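Local coordinates for protein DynE8 (Micromonospora chersina, PDB 4AMM) that is the iterative enediyne polyketide synthase of the dynemicin pathway, represented here by its acyltransferase domain, which probably loads acyl units for chain building, at residues P149-D154 against V348-M353; G178-L183 against L195-A200; V331-A336 against S355-A360. One frame throughout, in Å; residues are numbered along the deposited sequence.

Overall arrangement
Helix 144-165 supplies 149-154, the first half of contact 1, whose loop stays open for almost two hundred residues. Inside that loop contact 2 opens at 178-183, just after strand 171-174 of the parallel sheet, and closes at 195-200, so it is nested within contact 1. Contact 3 starts later, at 331-336, where the edge strand of the mixed sheet runs into helix 333-339. Residues 348-353 then close contact 1 before 355-360 closes contact 3, so these two cross. Contacts 1 and 2 share a helical layer through Ile152, which packs on Ala181 and Ala198; contacts 1 and 3 are tied by the salt bridge between Arg352 and Glu359.

Contact 1 (P149-D154 against V348-M353); sequences PAIIAD and VGPGRM
Asp154 packs against the ring of Pro350, and its side chain illustrates how an acidic residue can make an apolar contact. With CG anti to its carbonyl carbon (chi1 -72°), the Asp154 chain lies over one face of the proline. CB comes first, above the ring on the side of its CG-CD bond, 3.7 Å from Pro350 CG. At the tip, OD2 stays on that same face but is shifted outward past the CB-CG bond, with Asp154 OD2 3.6 Å from Pro350 CB, a contact with carbon and not a hydrogen bond. One helical turn earlier, Ile151 CG2 meets the ring at its CG-CD edge, 4.2 Å from Pro350 CG, the two side chains crossing at about a right angle. Between these two side chains the helix backbone itself touches the ring, with Ile151 O 3.8 Å from Pro350 CD. All of this is van der Waals packing, with no hydrogen bond between the two segments. Ser155 OG bridges helix and loop, within hydrogen-bonding distance of both Ile151 O and Val348 O, two carbonyls that must share its single proton. Ile151 also lies on Gln106 and Leu177, both in loops. Pro350 follows strand 344-347, and its loop leaves the C-terminal end of the parallel strands, as does the turn after strand 171-174, consistent with the alpha/beta-hydrolase-like core of acyltransferase domains.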
loop_
_atom_site.group_PDB
_atom_site.type_symbol
_atom_site.label_atom_id
_atom_site.label_comp_id
_atom_site.label_asym_id
_atom_site.label_seq_id
_atom_site.Cartn_x
_atom_site.Cartn_y
_atom_site.Cartn_z
ATOM N N PRO A 149 -10.978 12.369 0.765
ATOM C CA PRO A 149 -12.171 11.485 0.590
ATOM C C PRO A 149 -12.048 10.652 -0.663
ATOM O O PRO A 149 -12.562 9.509 -0.668
ATOM C CB PRO A 149 -13.348 12.436 0.600
ATOM C CG PRO A 149 -12.723 13.839 0.251
ATOM C CD PRO A 149 -11.350 13.804 0.831
ATOM N N ALA A 150 -11.443 11.154 -1.735
ATOM C CA ALA A 150 -11.247 10.339 -2.943
ATOM C C ALA A 150 -10.420 9.127 -2.665
ATOM O O ALA A 150 -10.828 7.995 -3.085
ATOM C CB ALA A 150 -10.649 11.137 -4.038
ATOM N N ILE A 151 -9.294 9.278 -1.974
ATOM C CA ILE A 151 -8.435 8.119 -1.685
ATOM C C ILE A 151 -9.194 7.158 -0.782
ATOM O O ILE A 151 -9.109 5.905 -0.991
ATOM C CB ILE A 151 -7.222 8.623 -0.973
ATOM C CG1 ILE A 151 -6.368 9.381 -2.037
ATOM C CG2 ILE A 151 -6.386 7.487 -0.357
ATOM C CD1 ILE A 151 -5.242 10.285 -1.382
ATOM N N ILE A 152 -9.902 7.609 0.249
ATOM C CA ILE A 152 -10.611 6.722 1.186
ATOM C C ILE A 152 -11.746 6.041 0.427
ATOM O O ILE A 152 -11.925 4.821 0.653
ATOM C CB ILE A 152 -11.059 7.526 2.415
ATOM C CG1 ILE A 152 -9.870 7.893 3.256
ATOM C CG2 ILE A 152 -12.129 6.749 3.155
ATOM C CD1 ILE A 152 -9.185 6.626 3.919
ATOM N N ALA A 153 -12.419 6.695 -0.497
ATOM C CA ALA A 153 -13.480 5.978 -1.266
ATOM C C ALA A 153 -12.847 4.830 -2.044
ATOM O O ALA A 153 -13.432 3.700 -2.066
ATOM C CB ALA A 153 -14.196 6.957 -2.184
ATOM N N ASP A 154 -11.699 5.005 -2.660
ATOM C CA ASP A 154 -11.045 3.900 -3.410
ATOM C C ASP A 154 -10.613 2.831 -2.429
ATOM O O ASP A 154 -10.711 1.631 -2.726
ATOM C CB ASP A 154 -9.875 4.363 -4.284
ATOM C CG ASP A 154 -10.332 5.134 -5.513
ATOM O OD1 ASP A 154 -11.438 4.871 -6.056
ATOM O OD2 ASP A 154 -9.531 5.992 -5.962
ATOM N N VAL A 348 -4.115 -1.788 -0.420
ATOM C CA VAL A 348 -5.592 -1.707 -0.691
ATOM C C VAL A 348 -6.048 -0.246 -0.851
ATOM O O VAL A 348 -6.421 0.442 0.097
ATOM C CB VAL A 348 -6.305 -2.325 0.524
ATOM C CG1 VAL A 348 -7.850 -2.477 0.303
ATOM C CG2 VAL A 348 -5.768 -3.727 0.841
ATOM N N GLY A 349 -5.949 0.258 -2.068
ATOM C CA GLY A 349 -6.181 1.694 -2.205
ATOM C C GLY A 349 -5.653 1.960 -3.553
ATOM O O GLY A 349 -5.187 1.063 -4.317
ATOM N N PRO A 350 -5.789 3.236 -3.932
ATOM C CA PRO A 350 -5.365 3.667 -5.237
ATOM C C PRO A 350 -3.860 3.880 -5.238
ATOM O O PRO A 350 -3.301 4.298 -4.236
ATOM C CB PRO A 350 -6.103 5.023 -5.381
ATOM C CG PRO A 350 -6.350 5.520 -4.037
ATOM C CD PRO A 350 -6.341 4.311 -3.082
ATOM N N GLY A 351 -3.274 3.601 -6.396
ATOM C CA GLY A 351 -1.858 3.787 -6.665
ATOM C C GLY A 351 -1.017 2.711 -5.987
ATOM O O GLY A 351 -1.541 1.708 -5.504
ATOM N N ARG A 352 0.277 2.922 -5.930
ATOM C CA ARG A 352 1.214 1.993 -5.297
ATOM C C ARG A 352 2.240 2.657 -4.397
ATOM O O ARG A 352 3.362 2.144 -4.234
ATOM C CB ARG A 352 1.849 0.986 -6.292
ATOM C CG ARG A 352 2.770 1.651 -7.239
ATOM C CD ARG A 352 3.433 0.561 -8.188
ATOM N NE ARG A 352 4.188 -0.412 -7.370
ATOM C CZ ARG A 352 5.427 -0.217 -6.909
ATOM N NH1 ARG A 352 6.117 0.889 -7.240
ATOM N NH2 ARG A 352 5.995 -1.172 -6.155
ATOM N N MET A 353 1.804 3.754 -3.761
ATOM C CA MET A 353 2.691 4.524 -2.835
ATOM C C MET A 353 3.314 3.653 -1.818
ATOM O O MET A 353 4.529 3.697 -1.597
ATOM C CB MET A 353 1.860 5.610 -2.095
ATOM C CG MET A 353 2.528 6.212 -0.849
ATOM S SD MET A 353 1.372 7.326 0.072
ATOM C CE MET A 353 2.615 7.925 1.170
#

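Contact 2 (G178-L183 against L195-A200); sequences GELAAL and LALARA
Leu180 overlaps the isobutyl end of Leu197 with a single methyl, CD2, which does all the work from its side of the contact. That methyl lies anti to CA, the CD1 torsion being 64°, so it is the branch that reaches farthest from helix 178-185. It ends 3.9 Å from Leu197 CD2 and at about the same separation from Leu197 CG, the two side chains crossing at roughly a right angle. Leu197 has its CG anti to the backbone N (chi1 179°), which sends the branch point out from its own helix to meet the incoming methyl. The same Leu180 CD2 also lies over the neighbouring residue, 4.0 Å from Ala198 N and 4.4 Å from Ala198 CB. On the side of Ala198, whose side chain is one methyl, the CA atoms of Leu180 and Ala198 are 7.6 Å apart. Around this pair, Ile152 of helix 144-165 packs on both Ala181 and Ala198, while Leu197 also touches Leu289 and Trp298. On another side of helix 178-185, Glu179 OE2 is hydrogen-bonded to Ser307 OG and Glu179 OE1 to Thr308 N, so both oxygens of this buried carboxylate have partners away from the leucines. Gly178 is the last glycine of a GxSxG sequence, consistent with the nucleophile elbow of this fold. Across the two segments no hydrogen bond or charge pairing operates; the interface is probably stabilised by the burial of methyl groups, which favours close fit without the directional demands of polar bonds.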
loop_
_atom_site.group_PDB
_atom_site.type_symbol
_atom_site.label_atom_id
_atom_site.label_comp_id
_atom_site.label_asym_id
_atom_site.label_seq_id
_atom_site.Cartn_x
_atom_site.Cartn_y
_atom_site.Cartn_z
ATOM N N GLY A 178 -4.435 6.824 5.554
ATOM C CA GLY A 178 -4.816 5.390 5.451
ATOM C C GLY A 178 -5.143 4.748 6.783
ATOM O O GLY A 178 -5.809 3.691 6.730
ATOM N N GLU A 179 -4.712 5.287 7.900
ATOM C CA GLU A 179 -5.104 4.663 9.188
ATOM C C GLU A 179 -6.616 4.691 9.290
ATOM O O GLU A 179 -7.181 3.813 9.940
ATOM C CB GLU A 179 -4.453 5.409 10.314
ATOM C CG GLU A 179 -4.600 4.637 11.680
ATOM C CD GLU A 179 -3.319 4.596 12.463
ATOM O OE1 GLU A 179 -2.212 4.496 11.892
ATOM O OE2 GLU A 179 -3.365 4.575 13.741
ATOM N N LEU A 180 -7.312 5.662 8.765
ATOM C CA LEU A 180 -8.805 5.675 8.744
ATOM C C LEU A 180 -9.376 4.465 8.024
ATOM O O LEU A 180 -10.303 3.796 8.559
ATOM C CB LEU A 180 -9.424 6.925 8.109
ATOM C CG LEU A 180 -9.404 8.159 8.988
ATOM C CD1 LEU A 180 -7.971 8.654 9.324
ATOM C CD2 LEU A 180 -10.182 9.248 8.235
ATOM N N ALA A 181 -8.808 4.087 6.896
ATOM C CA ALA A 181 -9.291 2.938 6.131
ATOM C C ALA A 181 -8.883 1.684 6.897
ATOM O O ALA A 181 -9.713 0.701 6.912
ATOM C CB ALA A 181 -8.682 2.938 4.748
ATOM N N ALA A 182 -7.702 1.601 7.498
ATOM C CA ALA A 182 -7.305 0.426 8.264
ATOM C C ALA A 182 -8.302 0.214 9.415
ATOM O O ALA A 182 -8.684 -0.971 9.678
ATOM C CB ALA A 182 -5.860 0.525 8.762
ATOM N N LEU A 183 -8.663 1.268 10.121
ATOM C CA LEU A 183 -9.629 1.131 11.236
ATOM C C LEU A 183 -10.949 0.686 10.689
ATOM O O LEU A 183 -11.633 -0.115 11.367
ATOM C CB LEU A 183 -9.756 2.507 11.910
ATOM C CG LEU A 183 -8.554 2.812 12.790
ATOM C CD1 LEU A 183 -8.537 4.242 13.283
ATOM C CD2 LEU A 183 -8.461 1.902 14.072
ATOM N N LEU A 195 -15.810 7.580 5.303
ATOM C CA LEU A 195 -15.748 8.551 4.220
ATOM C C LEU A 195 -16.148 9.918 4.717
ATOM O O LEU A 195 -15.462 10.891 4.317
ATOM C CB LEU A 195 -16.643 8.046 3.066
ATOM C CG LEU A 195 -16.654 8.970 1.900
ATOM C CD1 LEU A 195 -15.284 9.080 1.199
ATOM C CD2 LEU A 195 -17.721 8.578 0.857
ATOM N N ALA A 196 -17.179 10.059 5.556
ATOM C CA ALA A 196 -17.558 11.320 6.066
ATOM C C ALA A 196 -16.408 11.935 6.902
ATOM O O ALA A 196 -16.124 13.143 6.781
ATOM C CB ALA A 196 -18.879 11.183 6.866
ATOM N N LEU A 197 -15.733 11.131 7.701
ATOM C CA LEU A 197 -14.631 11.625 8.496
ATOM C C LEU A 197 -13.476 12.038 7.582
ATOM O O LEU A 197 -12.816 13.048 7.866
ATOM C CB LEU A 197 -14.165 10.578 9.502
ATOM C CG LEU A 197 -13.008 10.945 10.394
ATOM C CD1 LEU A 197 -13.354 12.164 11.254
ATOM C CD2 LEU A 197 -12.658 9.741 11.225
ATOM N N ALA A 198 -13.224 11.288 6.547
ATOM C CA ALA A 198 -12.185 11.709 5.555
ATOM C C ALA A 198 -12.484 13.066 4.931
ATOM O O ALA A 198 -11.582 13.817 4.727
ATOM C CB ALA A 198 -11.991 10.647 4.482
ATOM N N ARG A 199 -13.741 13.364 4.618
ATOM C CA ARG A 199 -14.111 14.662 4.011
ATOM C C ARG A 199 -13.812 15.702 5.100
ATOM O O ARG A 199 -13.237 16.735 4.777
ATOM C CB ARG A 199 -15.615 14.665 3.720
ATOM C CG ARG A 199 -16.068 13.825 2.640
ATOM C CD ARG A 199 -17.591 14.159 2.276
ATOM N NE ARG A 199 -17.989 13.205 1.254
ATOM C CZ ARG A 199 -17.504 13.211 0.014
ATOM N NH1 ARG A 199 -16.645 14.174 -0.365
ATOM N NH2 ARG A 199 -17.898 12.268 -0.850
ATOM N N ALA A 200 -14.157 15.477 6.346
ATOM C CA ALA A 200 -13.928 16.505 7.360
ATOM C C ALA A 200 -12.417 16.731 7.558
ATOM O O ALA A 200 -11.964 17.881 7.788
ATOM C CB ALA A 200 -14.639 16.084 8.687
#

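Contact 3 (V331-A336 against S355-A360); sequences VRFREA and SALAEA
Arg332 NH1 donates to Glu335 OE1 at 2.8 Å, a salt bridge that spans the first turn of helix 333-339. The N-H points to the oxygen at 159°; Glu335 presents its syn lone pair, and that oxygen lies in the guanidinium plane. Arg332 is also the N-cap of this helix and the centre of an inverse gamma turn, closed by a weak bond from Phe333 N to Val331 O. From the following residue the contact itself is made. With CG anti to its backbone N (chi1 176°), Phe333 sends its ring toward helix 353-360, where CE2 lies 3.7 Å from Leu357 CB and CZ is 3.9 Å from the same atom. Strand 331-332 borders strand 235-241 of the mixed sheet, the smaller, ferredoxin-like part of the acyltransferase fold, whereas helix 353-360 follows strand 344-347 of the large alpha/beta core, so the ring stands where these two parts meet. While Leu357 CB makes the near contact, its CD1 lies farther off over one face of the ring. Ala358 N sits at the ring edge, near its plane, 4.2 Å from Phe333 CZ. The Phe333 ring also meets that of His175, with planes about 50° apart, and touches Leu173 of strand 171-174. Asn240 of strand 235-241 lies against both Phe333 and Leu357.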
loop_
_atom_site.group_PDB
_atom_site.type_symbol
_atom_site.label_atom_id
_atom_site.label_comp_id
_atom_site.label_asym_id
_atom_site.label_seq_id
_atom_site.Cartn_x
_atom_site.Cartn_y
_atom_site.Cartn_z
ATOM N N VAL A 331 4.503 10.339 11.231
ATOM C CA VAL A 331 3.974 9.074 10.683
ATOM C C VAL A 331 5.030 8.026 10.881
ATOM O O VAL A 331 6.165 8.047 10.339
ATOM C CB VAL A 331 3.685 9.184 9.169
ATOM C CG1 VAL A 331 3.182 7.800 8.607
ATOM C CG2 VAL A 331 2.696 10.271 8.876
ATOM N N ARG A 332 4.706 7.035 11.719
ATOM C CA ARG A 332 5.657 5.967 12.105
ATOM C C ARG A 332 5.529 4.787 11.242
ATOM O O ARG A 332 5.185 3.643 11.688
ATOM C CB ARG A 332 5.365 5.618 13.600
ATOM C CG ARG A 332 5.603 6.883 14.493
ATOM C CD ARG A 332 5.583 6.477 16.004
ATOM N NE ARG A 332 6.007 7.652 16.774
ATOM C CZ ARG A 332 7.254 8.127 16.783
ATOM N NH1 ARG A 332 8.237 7.474 16.221
ATOM N NH2 ARG A 332 7.526 9.255 17.411
ATOM N N PHE A 333 5.780 4.948 9.935
ATOM C CA PHE A 333 5.583 3.815 9.021
ATOM C C PHE A 333 6.703 2.818 9.188
ATOM O O PHE A 333 6.342 1.617 9.179
ATOM C CB PHE A 333 5.680 4.374 7.584
ATOM C CG PHE A 333 5.590 3.276 6.548
ATOM C CD1 PHE A 333 4.365 2.658 6.252
ATOM C CD2 PHE A 333 6.704 2.875 5.836
ATOM C CE1 PHE A 333 4.291 1.647 5.224
ATOM C CE2 PHE A 333 6.655 1.841 4.866
ATOM C CZ PHE A 333 5.440 1.245 4.563
ATOM N N ARG A 334 7.934 3.176 9.402
ATOM C CA ARG A 334 8.983 2.179 9.591
ATOM C C ARG A 334 8.640 1.293 10.766
ATOM O O ARG A 334 8.738 0.006 10.662
ATOM C CB ARG A 334 10.300 2.923 9.867
ATOM C CG ARG A 334 11.483 1.953 10.195
ATOM C CD ARG A 334 12.742 2.800 10.523
ATOM N NE ARG A 334 12.503 3.643 11.649
ATOM C CZ ARG A 334 12.550 3.287 12.932
ATOM N NH1 ARG A 334 12.978 2.035 13.256
ATOM N NH2 ARG A 334 12.298 4.133 13.921
ATOM N N GLU A 335 8.187 1.867 11.884
ATOM C CA GLU A 335 7.923 1.049 13.077
ATOM C C GLU A 335 6.704 0.216 12.847
ATOM O O GLU A 335 6.695 -1.044 13.201
ATOM C CB GLU A 335 7.750 1.914 14.326
ATOM C CG GLU A 335 9.070 2.496 14.800
ATOM C CD GLU A 335 8.849 3.763 15.679
ATOM O OE1 GLU A 335 8.340 4.822 15.212
ATOM O OE2 GLU A 335 9.269 3.700 16.847
ATOM N N ALA A 336 5.620 0.698 12.295
ATOM C CA ALA A 336 4.423 -0.051 12.092
ATOM C C ALA A 336 4.694 -1.205 11.122
ATOM O O ALA A 336 4.221 -2.318 11.325
ATOM C CB ALA A 336 3.241 0.849 11.588
ATOM N N SER A 355 3.357 0.243 -1.506
ATOM C CA SER A 355 4.119 -0.911 -1.934
ATOM C C SER A 355 5.551 -0.463 -2.313
ATOM O O SER A 355 6.454 -1.142 -1.993
ATOM C CB SER A 355 3.470 -1.703 -3.074
ATOM O OG SER A 355 3.043 -0.831 -4.089
ATOM N N ALA A 356 5.654 0.718 -2.936
ATOM C CA ALA A 356 7.004 1.276 -3.205
ATOM C C ALA A 356 7.758 1.505 -1.857
ATOM O O ALA A 356 8.914 1.149 -1.729
ATOM C CB ALA A 356 6.852 2.579 -3.928
ATOM N N LEU A 357 7.065 2.134 -0.860
ATOM C CA LEU A 357 7.769 2.337 0.455
ATOM C C LEU A 357 8.158 1.006 1.125
ATOM O O LEU A 357 9.186 0.842 1.705
ATOM C CB LEU A 357 6.943 3.139 1.461
ATOM C CG LEU A 357 6.622 4.526 1.086
ATOM C CD1 LEU A 357 5.760 5.258 2.099
ATOM C CD2 LEU A 357 7.815 5.391 0.768
ATOM N N ALA A 358 7.272 -0.024 1.033
ATOM C CA ALA A 358 7.571 -1.320 1.606
ATOM C C ALA A 358 8.713 -2.043 0.911
ATOM O O ALA A 358 9.526 -2.649 1.518
ATOM C CB ALA A 358 6.298 -2.195 1.625
ATOM N N GLU A 359 8.712 -1.941 -0.424
ATOM C CA GLU A 359 9.828 -2.492 -1.182
ATOM C C GLU A 359 11.152 -1.785 -0.780
ATOM O O GLU A 359 12.197 -2.451 -0.654
ATOM C CB GLU A 359 9.591 -2.366 -2.670
ATOM C CG GLU A 359 8.564 -3.361 -3.225
ATOM C CD GLU A 359 8.477 -3.312 -4.815
ATOM O OE1 GLU A 359 8.593 -2.197 -5.442
ATOM O OE2 GLU A 359 8.304 -4.413 -5.402
ATOM N N ALA A 360 11.062 -0.454 -0.580
ATOM C CA ALA A 360 12.303 0.253 -0.140
ATOM C C ALA A 360 12.779 -0.245 1.202
ATOM O O ALA A 360 13.932 -0.031 1.598
ATOM C CB ALA A 360 12.091 1.798 -0.181
#